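PDB 3EB8: cysteine protease-like VirA from Shigella flexneri, which acts as a secreted virulence effector required for bacterial entry into epithelial cells and for subsequent spreading within and between them. Local coordinates for residues K52-V57 and S67-S72; D127-V132 and P343-Q348; S139-I144 and L177-F182; C275-K280 and S304-S309. All coordinates share one frame; numbering follows the deposited sequence.

How the interactions relate
Interactions 1 and 4 are both antiparallel strand pairs, but in different sheets. Interaction 1 lies at the edge of a small antiparallel sheet, its centre about 27 Å from that of the chain, with serine and glutamine beside an isoleucine on one face and a valine-leucine contact on the other. Interaction 4, centred about 6 Å from the centre of the chain, is buried. Interactions 2 and 3 rest on side-chain packing: the first is a surface contact of loop with 3-10 turn, joined by a water, and the second sets a helix against the exit of another, largely through isoleucine and tryptophan. Interactions 3 and 4 are nested within the loop closed by interaction 2.

Interaction 1 (K52-V57 and S67-S72); sequences KGICSV and STQLSS
Val57 turns CG2 anti to its carbonyl carbon, with CG1 opposite the backbone N (chi1 -175°), and this methyl reaches Leu70, whose CG also stands anti to its own carbonyl carbon (chi1 -46°). Val57 CG2 meets Leu70 CD2 at 3.8 Å, and the other Leu70 methyl, CD1, lies 3.8 Å from Cys55 SG. Leu70 thus bridges two residues of the facing strand, and it also packs on Tyr75 and Leu78 of helix 72-81. The backbones form the last hairpin of an antiparallel sheet, strand 54-61 returning as the edge strand 66-69. Val57 and Thr68 are a hydrogen-bonded pair: Val57 N donates to Thr68 O at 2.7 Å, and Thr68 N to Val57 O at 2.9 Å with a more bent N-H angle of 142°. Beyond Gln69, Leu70 N gives a nearly straight bond of 2.9 Å to Cys55 O. Ser56 and Gln69 are the non-hydrogen-bonded pair and carry the opposite face. There the extended Gln69 chain slants across the CG2 branch of Ile54, its CG 3.5 Å from Ile54 CG2, while Ser56 OG sits 3.7 Å from Gln69 CG.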
loop_
_atom_site.group_PDB
_atom_site.type_symbol
_atom_site.label_atom_id
_atom_site.label_comp_id
_atom_site.label_asym_id
_atom_site.label_seq_id
_atom_site.Cartn_x
_atom_site.Cartn_y
_atom_site.Cartn_z
ATOM N N LYS A 52 -19.452 -18.379 -3.632
ATOM C CA LYS A 52 -20.081 -18.379 -2.320
ATOM C C LYS A 52 -19.024 -18.515 -1.220
ATOM O O LYS A 52 -19.162 -19.306 -0.293
ATOM C CB LYS A 52 -21.135 -19.486 -2.232
ATOM C CG LYS A 52 -22.321 -19.269 -3.166
ATOM C CD LYS A 52 -23.593 -19.883 -2.613
ATOM C CE LYS A 52 -24.824 -19.192 -3.183
ATOM N NZ LYS A 52 -26.082 -19.620 -2.503
ATOM N N GLY A 53 -17.954 -17.740 -1.344
ATOM C CA GLY A 53 -16.900 -17.728 -0.347
ATOM C C GLY A 53 -15.985 -18.943 -0.340
ATOM O O GLY A 53 -15.058 -19.008 0.467
ATOM N N ILE A 54 -16.242 -19.909 -1.220
ATOM C CA ILE A 54 -15.374 -21.079 -1.343
ATOM C C ILE A 54 -14.380 -20.921 -2.492
ATOM O O ILE A 54 -14.766 -20.610 -3.627
ATOM C CB ILE A 54 -16.172 -22.367 -1.588
ATOM C CG1 ILE A 54 -17.206 -22.582 -0.478
ATOM C CG2 ILE A 54 -15.236 -23.549 -1.687
ATOM C CD1 ILE A 54 -18.192 -23.707 -0.775
ATOM N N CYS A 55 -13.103 -21.155 -2.195
ATOM C CA CYS A 55 -12.044 -21.014 -3.189
ATOM C C CYS A 55 -11.730 -22.323 -3.911
ATOM O O CYS A 55 -11.435 -23.345 -3.282
ATOM C CB CYS A 55 -10.769 -20.469 -2.545
ATOM S SG CYS A 55 -9.405 -20.212 -3.714
ATOM N N SER A 56 -11.798 -22.280 -5.236
ATOM C CA SER A 56 -11.394 -23.410 -6.060
ATOM C C SER A 56 -10.197 -23.004 -6.910
ATOM O O SER A 56 -10.041 -21.833 -7.273
ATOM C CB SER A 56 -12.540 -23.895 -6.955
ATOM O OG SER A 56 -13.670 -24.243 -6.180
ATOM N N VAL A 57 -9.354 -23.981 -7.221
ATOM C CA VAL A 57 -8.186 -23.757 -8.051
ATOM C C VAL A 57 -8.324 -24.514 -9.359
ATOM O O VAL A 57 -8.605 -25.707 -9.374
ATOM C CB VAL A 57 -6.920 -24.217 -7.343
ATOM C CG1 VAL A 57 -5.696 -23.856 -8.179
ATOM C CG2 VAL A 57 -6.853 -23.596 -5.943
ATOM N N SER A 67 -9.559 -29.204 -11.478
ATOM C CA SER A 67 -9.850 -28.253 -10.413
ATOM C C SER A 67 -9.775 -28.881 -9.035
ATOM O O SER A 67 -9.799 -30.095 -8.880
ATOM C CB SER A 67 -11.218 -27.601 -10.620
ATOM O OG SER A 67 -12.262 -28.509 -10.325
ATOM N N THR A 68 -9.678 -28.034 -8.027
ATOM C CA THR A 68 -9.674 -28.503 -6.658
ATOM C C THR A 68 -10.366 -27.478 -5.789
ATOM O O THR A 68 -10.152 -26.273 -5.940
ATOM C CB THR A 68 -8.243 -28.713 -6.143
ATOM O OG1 THR A 68 -7.660 -29.844 -6.806
ATOM C CG2 THR A 68 -8.255 -28.951 -4.628
ATOM N N GLN A 69 -11.200 -27.954 -4.881
ATOM C CA GLN A 69 -11.888 -27.066 -3.970
ATOM C C GLN A 69 -11.120 -27.072 -2.656
ATOM O O GLN A 69 -10.855 -28.134 -2.096
ATOM C CB GLN A 69 -13.331 -27.538 -3.774
ATOM C CG GLN A 69 -14.282 -26.485 -3.243
ATOM C CD GLN A 69 -15.665 -27.043 -2.987
ATOM O OE1 GLN A 69 -16.676 -26.378 -3.224
ATOM N NE2 GLN A 69 -15.718 -28.282 -2.511
ATOM N N LEU A 70 -10.739 -25.892 -2.176
ATOM C CA LEU A 70 -9.962 -25.794 -0.941
ATOM C C LEU A 70 -10.860 -25.728 0.287
ATOM O O LEU A 70 -11.901 -25.061 0.265
ATOM C CB LEU A 70 -9.080 -24.542 -0.954
ATOM C CG LEU A 70 -8.250 -24.190 -2.184
ATOM C CD1 LEU A 70 -7.426 -22.957 -1.883
ATOM C CD2 LEU A 70 -7.341 -25.326 -2.610
ATOM N N SER A 71 -10.452 -26.400 1.362
ATOM C CA SER A 71 -11.101 -26.213 2.664
ATOM C C SER A 71 -10.750 -24.821 3.167
ATOM O O SER A 71 -9.836 -24.184 2.636
ATOM C CB SER A 71 -10.598 -27.238 3.673
ATOM O OG SER A 71 -9.229 -26.999 3.963
ATOM N N SER A 72 -11.449 -24.352 4.197
ATOM C CA SER A 72 -11.203 -22.998 4.695
ATOM C C SER A 72 -9.745 -22.851 5.135
ATOM O O SER A 72 -9.154 -21.772 5.016
ATOM C CB SER A 72 -12.143 -22.645 5.849
ATOM O OG SER A 72 -11.449 -22.664 7.082
#

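Interaction 2 (D127-V132 and P343-Q348); sequences DDYFHV and PPESRQ
Glu345 lies against Tyr129 where a 3-10 turn, residues 344-346, meets the extended loop that leads from strand 121-123 to helix 140-149. Its CB sits over one face of the phenol, 3.6 Å from the Tyr129 ring centroid and 15° off the normal, a CH-pi contact. CG, held between the backbone N and the carbonyl carbon (chi1 36°), has already passed the ring's rim beside Tyr129 CE1. The carboxylate runs on outward, its plane 46° from the ring. Glu345 OE2 comes 3.3 Å from Tyr129 CE1, whereas Glu345 OE1 lies 3.8 Å from Tyr129 OH. One residue earlier, Pro344 presses ring carbons on the loop backbone: Pro344 CB and CG are each 3.2 Å from Phe130 O. Val132 CG2 extends the apolar contact to Pro343 CB at 3.6 Å. On the other side of the loop, Phe130 packs on Ile242 and on helix 245-265. The polar link between the segments is a water, which accepts from Val132 N at 3.1 Å and donates to Glu345 OE2 at 2.9 Å.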
loop_
_atom_site.group_PDB
_atom_site.type_symbol
_atom_site.label_atom_id
_atom_site.label_comp_id
_atom_site.label_asym_id
_atom_site.label_seq_id
_atom_site.Cartn_x
_atom_site.Cartn_y
_atom_site.Cartn_z
ATOM N N ASP A 127 -18.604 1.228 -6.209
ATOM C CA ASP A 127 -19.582 1.578 -7.236
ATOM C C ASP A 127 -20.179 2.932 -6.889
ATOM O O ASP A 127 -20.477 3.746 -7.765
ATOM C CB ASP A 127 -20.701 0.537 -7.283
ATOM C CG ASP A 127 -20.275 -0.792 -6.709
ATOM O OD1 ASP A 127 -19.139 -1.219 -6.998
ATOM O OD2 ASP A 127 -21.069 -1.402 -5.961
ATOM N N ASP A 128 -20.359 3.156 -5.593
ATOM C CA ASP A 128 -20.882 4.413 -5.096
ATOM C C ASP A 128 -19.733 5.291 -4.621
ATOM O O ASP A 128 -19.675 5.665 -3.446
ATOM C CB ASP A 128 -21.859 4.154 -3.950
ATOM C CG ASP A 128 -21.367 3.070 -2.997
ATOM O OD1 ASP A 128 -22.025 2.006 -2.926
ATOM O OD2 ASP A 128 -20.323 3.275 -2.330
ATOM N N TYR A 129 -18.820 5.610 -5.535
ATOM C CA TYR A 129 -17.652 6.420 -5.202
ATOM C C TYR A 129 -18.045 7.881 -5.065
ATOM O O TYR A 129 -18.965 8.350 -5.723
ATOM C CB TYR A 129 -16.556 6.258 -6.257
ATOM C CG TYR A 129 -17.028 6.610 -7.630
ATOM C CD1 TYR A 129 -17.020 7.932 -8.075
ATOM C CD2 TYR A 129 -17.513 5.629 -8.490
ATOM C CE1 TYR A 129 -17.473 8.268 -9.348
ATOM C CE2 TYR A 129 -17.968 5.953 -9.767
ATOM C CZ TYR A 129 -17.944 7.271 -10.182
ATOM O OH TYR A 129 -18.394 7.591 -11.438
ATOM N N PHE A 130 -17.342 8.589 -4.195
ATOM C CA PHE A 130 -17.569 10.010 -3.988
ATOM C C PHE A 130 -17.068 10.820 -5.168
ATOM O O PHE A 130 -16.126 10.412 -5.851
ATOM C CB PHE A 130 -16.846 10.487 -2.727
ATOM C CG PHE A 130 -17.334 9.842 -1.468
ATOM C CD1 PHE A 130 -18.693 9.646 -1.249
ATOM C CD2 PHE A 130 -16.435 9.446 -0.488
ATOM C CE1 PHE A 130 -19.143 9.045 -0.075
ATOM C CE2 PHE A 130 -16.876 8.855 0.692
ATOM C CZ PHE A 130 -18.226 8.652 0.902
ATOM N N HIS A 131 -17.688 11.975 -5.403
ATOM C CA HIS A 131 -17.196 12.905 -6.410
ATOM C C HIS A 131 -16.020 13.700 -5.869
ATOM O O HIS A 131 -15.855 13.822 -4.655
ATOM C CB HIS A 131 -18.299 13.872 -6.832
ATOM C CG HIS A 131 -19.464 13.203 -7.488
ATOM N ND1 HIS A 131 -20.754 13.310 -7.007
ATOM C CD2 HIS A 131 -19.535 12.413 -8.584
ATOM C CE1 HIS A 131 -21.569 12.619 -7.786
ATOM N NE2 HIS A 131 -20.854 12.063 -8.749
ATOM N N VAL A 132 -15.205 14.246 -6.763
ATOM C CA VAL A 132 -14.174 15.198 -6.370
ATOM C C VAL A 132 -14.818 16.375 -5.656
ATOM O O VAL A 132 -15.832 16.911 -6.115
ATOM C CB VAL A 132 -13.419 15.736 -7.592
ATOM C CG1 VAL A 132 -12.358 16.735 -7.174
ATOM C CG2 VAL A 132 -12.794 14.583 -8.386
ATOM N N PRO A 343 -8.976 11.425 -8.639
ATOM C CA PRO A 343 -10.336 11.413 -8.091
ATOM C C PRO A 343 -10.605 10.075 -7.424
ATOM O O PRO A 343 -9.992 9.101 -7.834
ATOM C CB PRO A 343 -11.214 11.521 -9.357
ATOM C CG PRO A 343 -10.353 10.958 -10.449
ATOM C CD PRO A 343 -9.004 11.540 -10.112
ATOM N N PRO A 344 -11.521 10.028 -6.438
ATOM C CA PRO A 344 -11.944 8.785 -5.773
ATOM C C PRO A 344 -12.166 7.597 -6.729
ATOM O O PRO A 344 -11.689 6.487 -6.447
ATOM C CB PRO A 344 -13.262 9.184 -5.106
ATOM C CG PRO A 344 -13.095 10.628 -4.810
ATOM C CD PRO A 344 -12.212 11.207 -5.885
ATOM N N GLU A 345 -12.869 7.834 -7.831
ATOM C CA GLU A 345 -13.165 6.798 -8.812
ATOM C C GLU A 345 -11.926 6.119 -9.385
ATOM O O GLU A 345 -11.991 4.976 -9.816
ATOM C CB GLU A 345 -14.017 7.366 -9.956
ATOM C CG GLU A 345 -13.658 8.796 -10.336
ATOM C CD GLU A 345 -14.757 9.500 -11.130
ATOM O OE1 GLU A 345 -15.027 9.081 -12.280
ATOM O OE2 GLU A 345 -15.340 10.480 -10.606
ATOM N N SER A 346 -10.798 6.813 -9.417
ATOM C CA SER A 346 -9.590 6.172 -9.940
ATOM C C SER A 346 -8.660 5.593 -8.876
ATOM O O SER A 346 -7.585 5.078 -9.200
ATOM C CB SER A 346 -8.829 7.101 -10.889
ATOM O OG SER A 346 -9.033 8.451 -10.539
ATOM N N ARG A 347 -9.073 5.658 -7.613
ATOM C CA ARG A 347 -8.295 5.026 -6.550
ATOM C C ARG A 347 -8.912 3.690 -6.215
ATOM O O ARG A 347 -10.128 3.583 -6.085
ATOM C CB ARG A 347 -8.253 5.863 -5.272
ATOM C CG ARG A 347 -7.791 7.273 -5.421
ATOM C CD ARG A 347 -8.037 8.002 -4.146
ATOM N NE ARG A 347 -8.340 9.385 -4.425
ATOM C CZ ARG A 347 -8.964 10.201 -3.587
ATOM N NH1 ARG A 347 -9.347 9.776 -2.390
ATOM N NH2 ARG A 347 -9.199 11.452 -3.952
ATOM N N GLN A 348 -8.079 2.670 -6.085
ATOM C CA GLN A 348 -8.559 1.397 -5.584
ATOM C C GLN A 348 -8.108 1.174 -4.147
ATOM O O GLN A 348 -6.928 1.346 -3.802
ATOM C CB GLN A 348 -8.098 0.255 -6.457
ATOM C CG GLN A 348 -8.741 -1.055 -6.102
ATOM C CD GLN A 348 -8.281 -2.150 -7.028
ATOM O OE1 GLN A 348 -7.164 -2.663 -6.887
ATOM N NE2 GLN A 348 -9.132 -2.507 -8.003
HETATM O O HOH W 1 -15.994 13.035 -9.472
#

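Interaction 3 (S139-I144 and L177-F182); sequences SVWHDI and LGINEF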
loop_
_atom_site.group_PDB
_atom_site.type_symbol
_atom_site.label_atom_id
_atom_site.label_comp_id
_atom_site.label_asym_id
_atom_site.label_seq_id
_atom_site.Cartn_x
_atom_site.Cartn_y
_atom_site.Cartn_z
ATOM N N SER A 139 -5.005 18.970 2.971
ATOM C CA SER A 139 -4.022 18.854 4.033
ATOM C C SER A 139 -2.727 18.165 3.605
ATOM O O SER A 139 -1.875 17.885 4.452
ATOM C CB SER A 139 -4.621 18.129 5.236
ATOM O OG SER A 139 -4.940 16.793 4.914
ATOM N N VAL A 140 -2.569 17.922 2.302
ATOM C CA VAL A 140 -1.499 17.058 1.819
ATOM C C VAL A 140 -0.082 17.499 2.209
ATOM O O VAL A 140 0.720 16.666 2.614
ATOM C CB VAL A 140 -1.594 16.798 0.297
ATOM C CG1 VAL A 140 -1.312 18.047 -0.474
ATOM C CG2 VAL A 140 -0.625 15.708 -0.108
ATOM N N TRP A 141 0.226 18.790 2.097
ATOM C CA TRP A 141 1.551 19.285 2.492
ATOM C C TRP A 141 1.851 19.046 3.982
ATOM O O TRP A 141 2.945 18.617 4.333
ATOM C CB TRP A 141 1.732 20.783 2.200
ATOM C CG TRP A 141 1.510 21.239 0.780
ATOM C CD1 TRP A 141 1.132 22.491 0.382
ATOM C CD2 TRP A 141 1.668 20.467 -0.420
ATOM N NE1 TRP A 141 1.039 22.546 -0.985
ATOM C CE2 TRP A 141 1.351 21.316 -1.503
ATOM C CE3 TRP A 141 2.029 19.141 -0.684
ATOM C CZ2 TRP A 141 1.391 20.882 -2.830
ATOM C CZ3 TRP A 141 2.068 18.708 -2.007
ATOM C CH2 TRP A 141 1.748 19.576 -3.061
ATOM N N HIS A 142 0.890 19.338 4.854
ATOM C CA HIS A 142 1.098 19.134 6.288
ATOM C C HIS A 142 1.141 17.650 6.620
ATOM O O HIS A 142 1.875 17.228 7.509
ATOM C CB HIS A 142 0.012 19.834 7.116
ATOM C CG HIS A 142 -0.020 21.320 6.936
ATOM N ND1 HIS A 142 -0.271 21.918 5.719
ATOM C CD2 HIS A 142 0.165 22.328 7.820
ATOM C CE1 HIS A 142 -0.235 23.231 5.859
ATOM N NE2 HIS A 142 0.028 23.506 7.125
ATOM N N ASP A 143 0.350 16.866 5.894
ATOM C CA ASP A 143 0.361 15.415 6.028
ATOM C C ASP A 143 1.748 14.804 5.747
ATOM O O ASP A 143 2.260 14.027 6.546
ATOM C CB ASP A 143 -0.718 14.791 5.136
ATOM C CG ASP A 143 -2.118 15.141 5.601
ATOM O OD1 ASP A 143 -2.258 15.527 6.784
ATOM O OD2 ASP A 143 -3.078 15.042 4.798
ATOM N N ILE A 144 2.375 15.151 4.632
ATOM C CA ILE A 144 3.715 14.598 4.380
ATOM C C ILE A 144 4.744 15.138 5.391
ATOM O O ILE A 144 5.529 14.382 5.953
ATOM C CB ILE A 144 4.179 14.771 2.910
ATOM C CG1 ILE A 144 5.453 13.959 2.655
ATOM C CG2 ILE A 144 4.366 16.228 2.577
ATOM C CD1 ILE A 144 5.828 13.804 1.176
ATOM N N LEU A 177 11.570 21.593 -1.355
ATOM C CA LEU A 177 10.291 21.870 -1.990
ATOM C C LEU A 177 9.514 22.878 -1.150
ATOM O O LEU A 177 8.453 23.332 -1.553
ATOM C CB LEU A 177 9.471 20.593 -2.156
ATOM C CG LEU A 177 9.884 19.644 -3.294
ATOM C CD1 LEU A 177 9.250 18.270 -3.125
ATOM C CD2 LEU A 177 9.532 20.224 -4.663
ATOM N N GLY A 178 10.038 23.203 0.030
ATOM C CA GLY A 178 9.440 24.217 0.879
ATOM C C GLY A 178 8.277 23.709 1.710
ATOM O O GLY A 178 7.526 24.497 2.302
ATOM N N ILE A 179 8.116 22.390 1.761
ATOM C CA ILE A 179 7.082 21.809 2.603
ATOM C C ILE A 179 7.506 21.859 4.077
ATOM O O ILE A 179 8.429 21.150 4.502
ATOM C CB ILE A 179 6.732 20.358 2.184
ATOM C CG1 ILE A 179 6.159 20.324 0.756
ATOM C CG2 ILE A 179 5.755 19.755 3.167
ATOM C CD1 ILE A 179 5.966 18.924 0.170
ATOM N N ASN A 180 6.845 22.722 4.845
ATOM C CA ASN A 180 7.017 22.742 6.294
ATOM C C ASN A 180 5.696 22.891 7.040
ATOM O O ASN A 180 4.619 22.643 6.481
ATOM C CB ASN A 180 8.029 23.805 6.739
ATOM C CG ASN A 180 7.657 25.194 6.280
ATOM O OD1 ASN A 180 6.503 25.613 6.394
ATOM N ND2 ASN A 180 8.640 25.924 5.761
ATOM N N GLU A 181 5.786 23.300 8.302
ATOM C CA GLU A 181 4.633 23.284 9.190
ATOM C C GLU A 181 3.656 24.409 8.893
ATOM O O GLU A 181 2.483 24.327 9.263
ATOM C CB GLU A 181 5.067 23.311 10.661
ATOM C CG GLU A 181 5.839 24.558 11.083
ATOM C CD GLU A 181 7.357 24.407 10.999
ATOM O OE1 GLU A 181 7.850 23.623 10.154
ATOM O OE2 GLU A 181 8.054 25.093 11.781
ATOM N N PHE A 182 4.128 25.454 8.219
ATOM C CA PHE A 182 3.233 26.541 7.812
ATOM C C PHE A 182 3.347 26.957 6.334
ATOM O O PHE A 182 3.473 28.141 6.027
ATOM C CB PHE A 182 3.377 27.764 8.743
ATOM C CG PHE A 182 4.678 27.811 9.523
ATOM C CD1 PHE A 182 5.905 27.872 8.867
ATOM C CD2 PHE A 182 4.666 27.825 10.918
ATOM C CE1 PHE A 182 7.095 27.924 9.589
ATOM C CE2 PHE A 182 5.853 27.879 11.645
ATOM C CZ PHE A 182 7.067 27.930 10.981
#
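The first turn of helix 140-149 packs here against the exit of helix 167-176, which ends in a Schellman motif with Gly178 at positive phi. Directly after the glycine the chain straightens, and Ile179 points its side chain at the neighbouring helix. With CG2 anti to the backbone N (chi1 -63°, which sets CG1 beside the N), one branch of Ile179 settles on the helix backbone, CG2 3.2 Å from Trp141 O, and also meets Ile144 CG2 at 3.8 Å. The other branch ends in CD1, which is 4.0 Å from Trp141 CE3 and approaches the indole obliquely. Ile179 therefore fits between Trp141 and Ile144, residues three apart on one side of the helix, and crosses both side chains at about a right angle. Further on, the Asx turn of Asn180, whose OD1 accepts from Phe182 N at 3.0 Å, folds the chain just ahead of the region assigned to tubulin binding, which begins at Phe182. Glu181 O lies 3.4 Å from His142 NE2. Away from the interface, Ser139 at the N-cap position turns its hydroxyl to the side chain of the first turn, OG donating to Asp143 OD2 at 2.6 Å, and the same carboxylate oxygen accepts from Gln238 N. The Trp141 indole is fixed at its polar end by a hydrogen bond from NE1 to Lys187 O. Around the apolar centre, Thr233 of helix 226-234 touches Trp141, Ile144 and Ile179, while Ile174 of helix 167-176 touches both isoleucines, making this a junction of three helices.

Interaction 4 (C275-K280 and S304-S309); sequences CGHIIK and SSILPS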
loop_
_atom_site.group_PDB
_atom_site.type_symbol
_atom_site.label_atom_id
_atom_site.label_comp_id
_atom_site.label_asym_id
_atom_site.label_seq_id
_atom_site.Cartn_x
_atom_site.Cartn_y
_atom_site.Cartn_z
ATOM N N CYS A 275 1.598 2.934 12.459
ATOM C CA CYS A 275 3.019 2.648 12.214
ATOM C C CYS A 275 3.576 3.273 10.914
ATOM O O CYS A 275 4.659 2.911 10.475
ATOM C CB CYS A 275 3.289 1.129 12.237
ATOM S SG CYS A 275 2.202 0.169 13.347
ATOM N N GLY A 276 2.837 4.204 10.306
ATOM C CA GLY A 276 3.318 4.941 9.141
ATOM C C GLY A 276 2.935 4.363 7.787
ATOM O O GLY A 276 2.147 3.417 7.710
ATOM N N HIS A 277 3.509 4.926 6.721
ATOM C CA HIS A 277 3.157 4.575 5.333
ATOM C C HIS A 277 4.162 3.647 4.653
ATOM O O HIS A 277 5.369 3.808 4.803
ATOM C CB HIS A 277 3.063 5.837 4.463
ATOM C CG HIS A 277 1.899 6.720 4.786
ATOM N ND1 HIS A 277 0.761 6.760 4.013
ATOM C CD2 HIS A 277 1.703 7.607 5.790
ATOM C CE1 HIS A 277 -0.093 7.625 4.533
ATOM N NE2 HIS A 277 0.455 8.155 5.611
ATOM N N ILE A 278 3.661 2.689 3.884
ATOM C CA ILE A 278 4.516 1.991 2.939
ATOM C C ILE A 278 4.098 2.390 1.526
ATOM O O ILE A 278 3.007 2.052 1.056
ATOM C CB ILE A 278 4.506 0.445 3.100
ATOM C CG1 ILE A 278 5.423 -0.002 4.251
ATOM C CG2 ILE A 278 5.084 -0.216 1.850
ATOM C CD1 ILE A 278 5.009 0.443 5.601
ATOM N N ILE A 279 4.987 3.111 0.858
ATOM C CA ILE A 279 4.695 3.719 -0.425
ATOM C C ILE A 279 5.569 3.146 -1.531
ATOM O O ILE A 279 6.783 3.262 -1.498
ATOM C CB ILE A 279 4.879 5.248 -0.333
ATOM C CG1 ILE A 279 3.813 5.821 0.609
ATOM C CG2 ILE A 279 4.804 5.889 -1.724
ATOM C CD1 ILE A 279 4.151 7.195 1.160
ATOM N N LYS A 280 4.940 2.503 -2.499
ATOM C CA LYS A 280 5.661 1.997 -3.661
ATOM C C LYS A 280 5.235 2.768 -4.905
ATOM O O LYS A 280 4.043 2.901 -5.174
ATOM C CB LYS A 280 5.434 0.499 -3.848
ATOM C CG LYS A 280 6.066 -0.344 -2.747
ATOM C CD LYS A 280 6.786 -1.565 -3.320
ATOM C CE LYS A 280 7.817 -2.116 -2.331
ATOM N NZ LYS A 280 8.741 -3.139 -2.912
ATOM N N SER A 304 -0.050 3.249 -1.912
ATOM C CA SER A 304 0.142 3.879 -0.609
ATOM C C SER A 304 -0.608 3.111 0.472
ATOM O O SER A 304 -1.834 3.147 0.537
ATOM C CB SER A 304 -0.341 5.331 -0.649
ATOM O OG SER A 304 -0.038 6.027 0.550
ATOM N N SER A 305 0.124 2.417 1.331
ATOM C CA SER A 305 -0.516 1.660 2.393
ATOM C C SER A 305 -0.346 2.332 3.728
ATOM O O SER A 305 0.761 2.700 4.116
ATOM C CB SER A 305 0.048 0.254 2.446
ATOM O OG SER A 305 -0.224 -0.393 1.224
ATOM N N ILE A 306 -1.447 2.489 4.443
ATOM C CA ILE A 306 -1.355 2.961 5.806
ATOM C C ILE A 306 -1.480 1.736 6.736
ATOM O O ILE A 306 -2.095 0.741 6.369
ATOM C CB ILE A 306 -2.395 4.064 6.084
ATOM C CG1 ILE A 306 -2.001 4.871 7.325
ATOM C CG2 ILE A 306 -3.801 3.483 6.228
ATOM C CD1 ILE A 306 -2.775 6.168 7.496
ATOM N N LEU A 307 -0.862 1.787 7.912
ATOM C CA LEU A 307 -0.803 0.611 8.784
ATOM C C LEU A 307 -1.297 0.888 10.201
ATOM O O LEU A 307 -0.536 0.707 11.157
ATOM C CB LEU A 307 0.629 0.053 8.872
ATOM C CG LEU A 307 1.433 -0.327 7.618
ATOM C CD1 LEU A 307 2.884 -0.674 7.976
ATOM C CD2 LEU A 307 0.801 -1.476 6.867
ATOM N N PRO A 308 -2.557 1.331 10.350
ATOM C CA PRO A 308 -3.046 1.603 11.704
ATOM C C PRO A 308 -3.005 0.338 12.542
ATOM O O PRO A 308 -3.212 -0.743 12.019
ATOM C CB PRO A 308 -4.512 2.002 11.473
ATOM C CG PRO A 308 -4.837 1.433 10.125
ATOM C CD PRO A 308 -3.588 1.626 9.347
ATOM N N SER A 309 -2.746 0.479 13.833
ATOM C CA SER A 309 -2.745 -0.679 14.724
ATOM C C SER A 309 -4.179 -1.191 14.912
ATOM O O SER A 309 -5.132 -0.410 14.857
ATOM C CB SER A 309 -2.155 -0.297 16.071
ATOM O OG SER A 309 -3.058 0.541 16.749
HETATM O O HOH W 2 2.012 0.241 -0.561
#
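This is a buried antiparallel strand pair near the centre of the chain, joining strand 274-283 to strand 300-312 in the large mixed sheet. Ile278 and Ser305 make the hydrogen-bonded pair: Ile278 N donates to Ser305 O and Ser305 N to Ile278 O, both at 2.9 Å. Ile279 and Ser304 follow as a non-hydrogen-bonded pair. Toward Cys275 the strands loosen, and Leu307 N reaches Gly276 O at 3.4 Å through a weak bond. Gly276, at positive phi, sits at this irregular end. On the face of Ile278 and Ser305, the Ile278 side chain slants toward Leu307, and Ile278 CD1 touches Leu307 CD1 at 3.4 Å, a tight methyl contact. On the other face the His277 ring has Ile306 CG1 over one side, with Ser304 OG at its edge, 3.6 Å from ND1. Ser304 OG, anti to its backbone N (chi1 -173°), is hydrogen-bonded to Ala235 O, and the His277 ring also meets Phe236. Strand 157-160 pairs with the outer side of 274-283, strand 315-327 with that of 300-312. A water donates to Ile278 O at 2.6 Å and hydrogen-bonds Ser305 OG at 2.9 Å. Ile278 O, buried in the sheet, is therefore met by two donors, one from backbone and one from water, although the methyls of Ile278 and Leu307 are closely packed nearby.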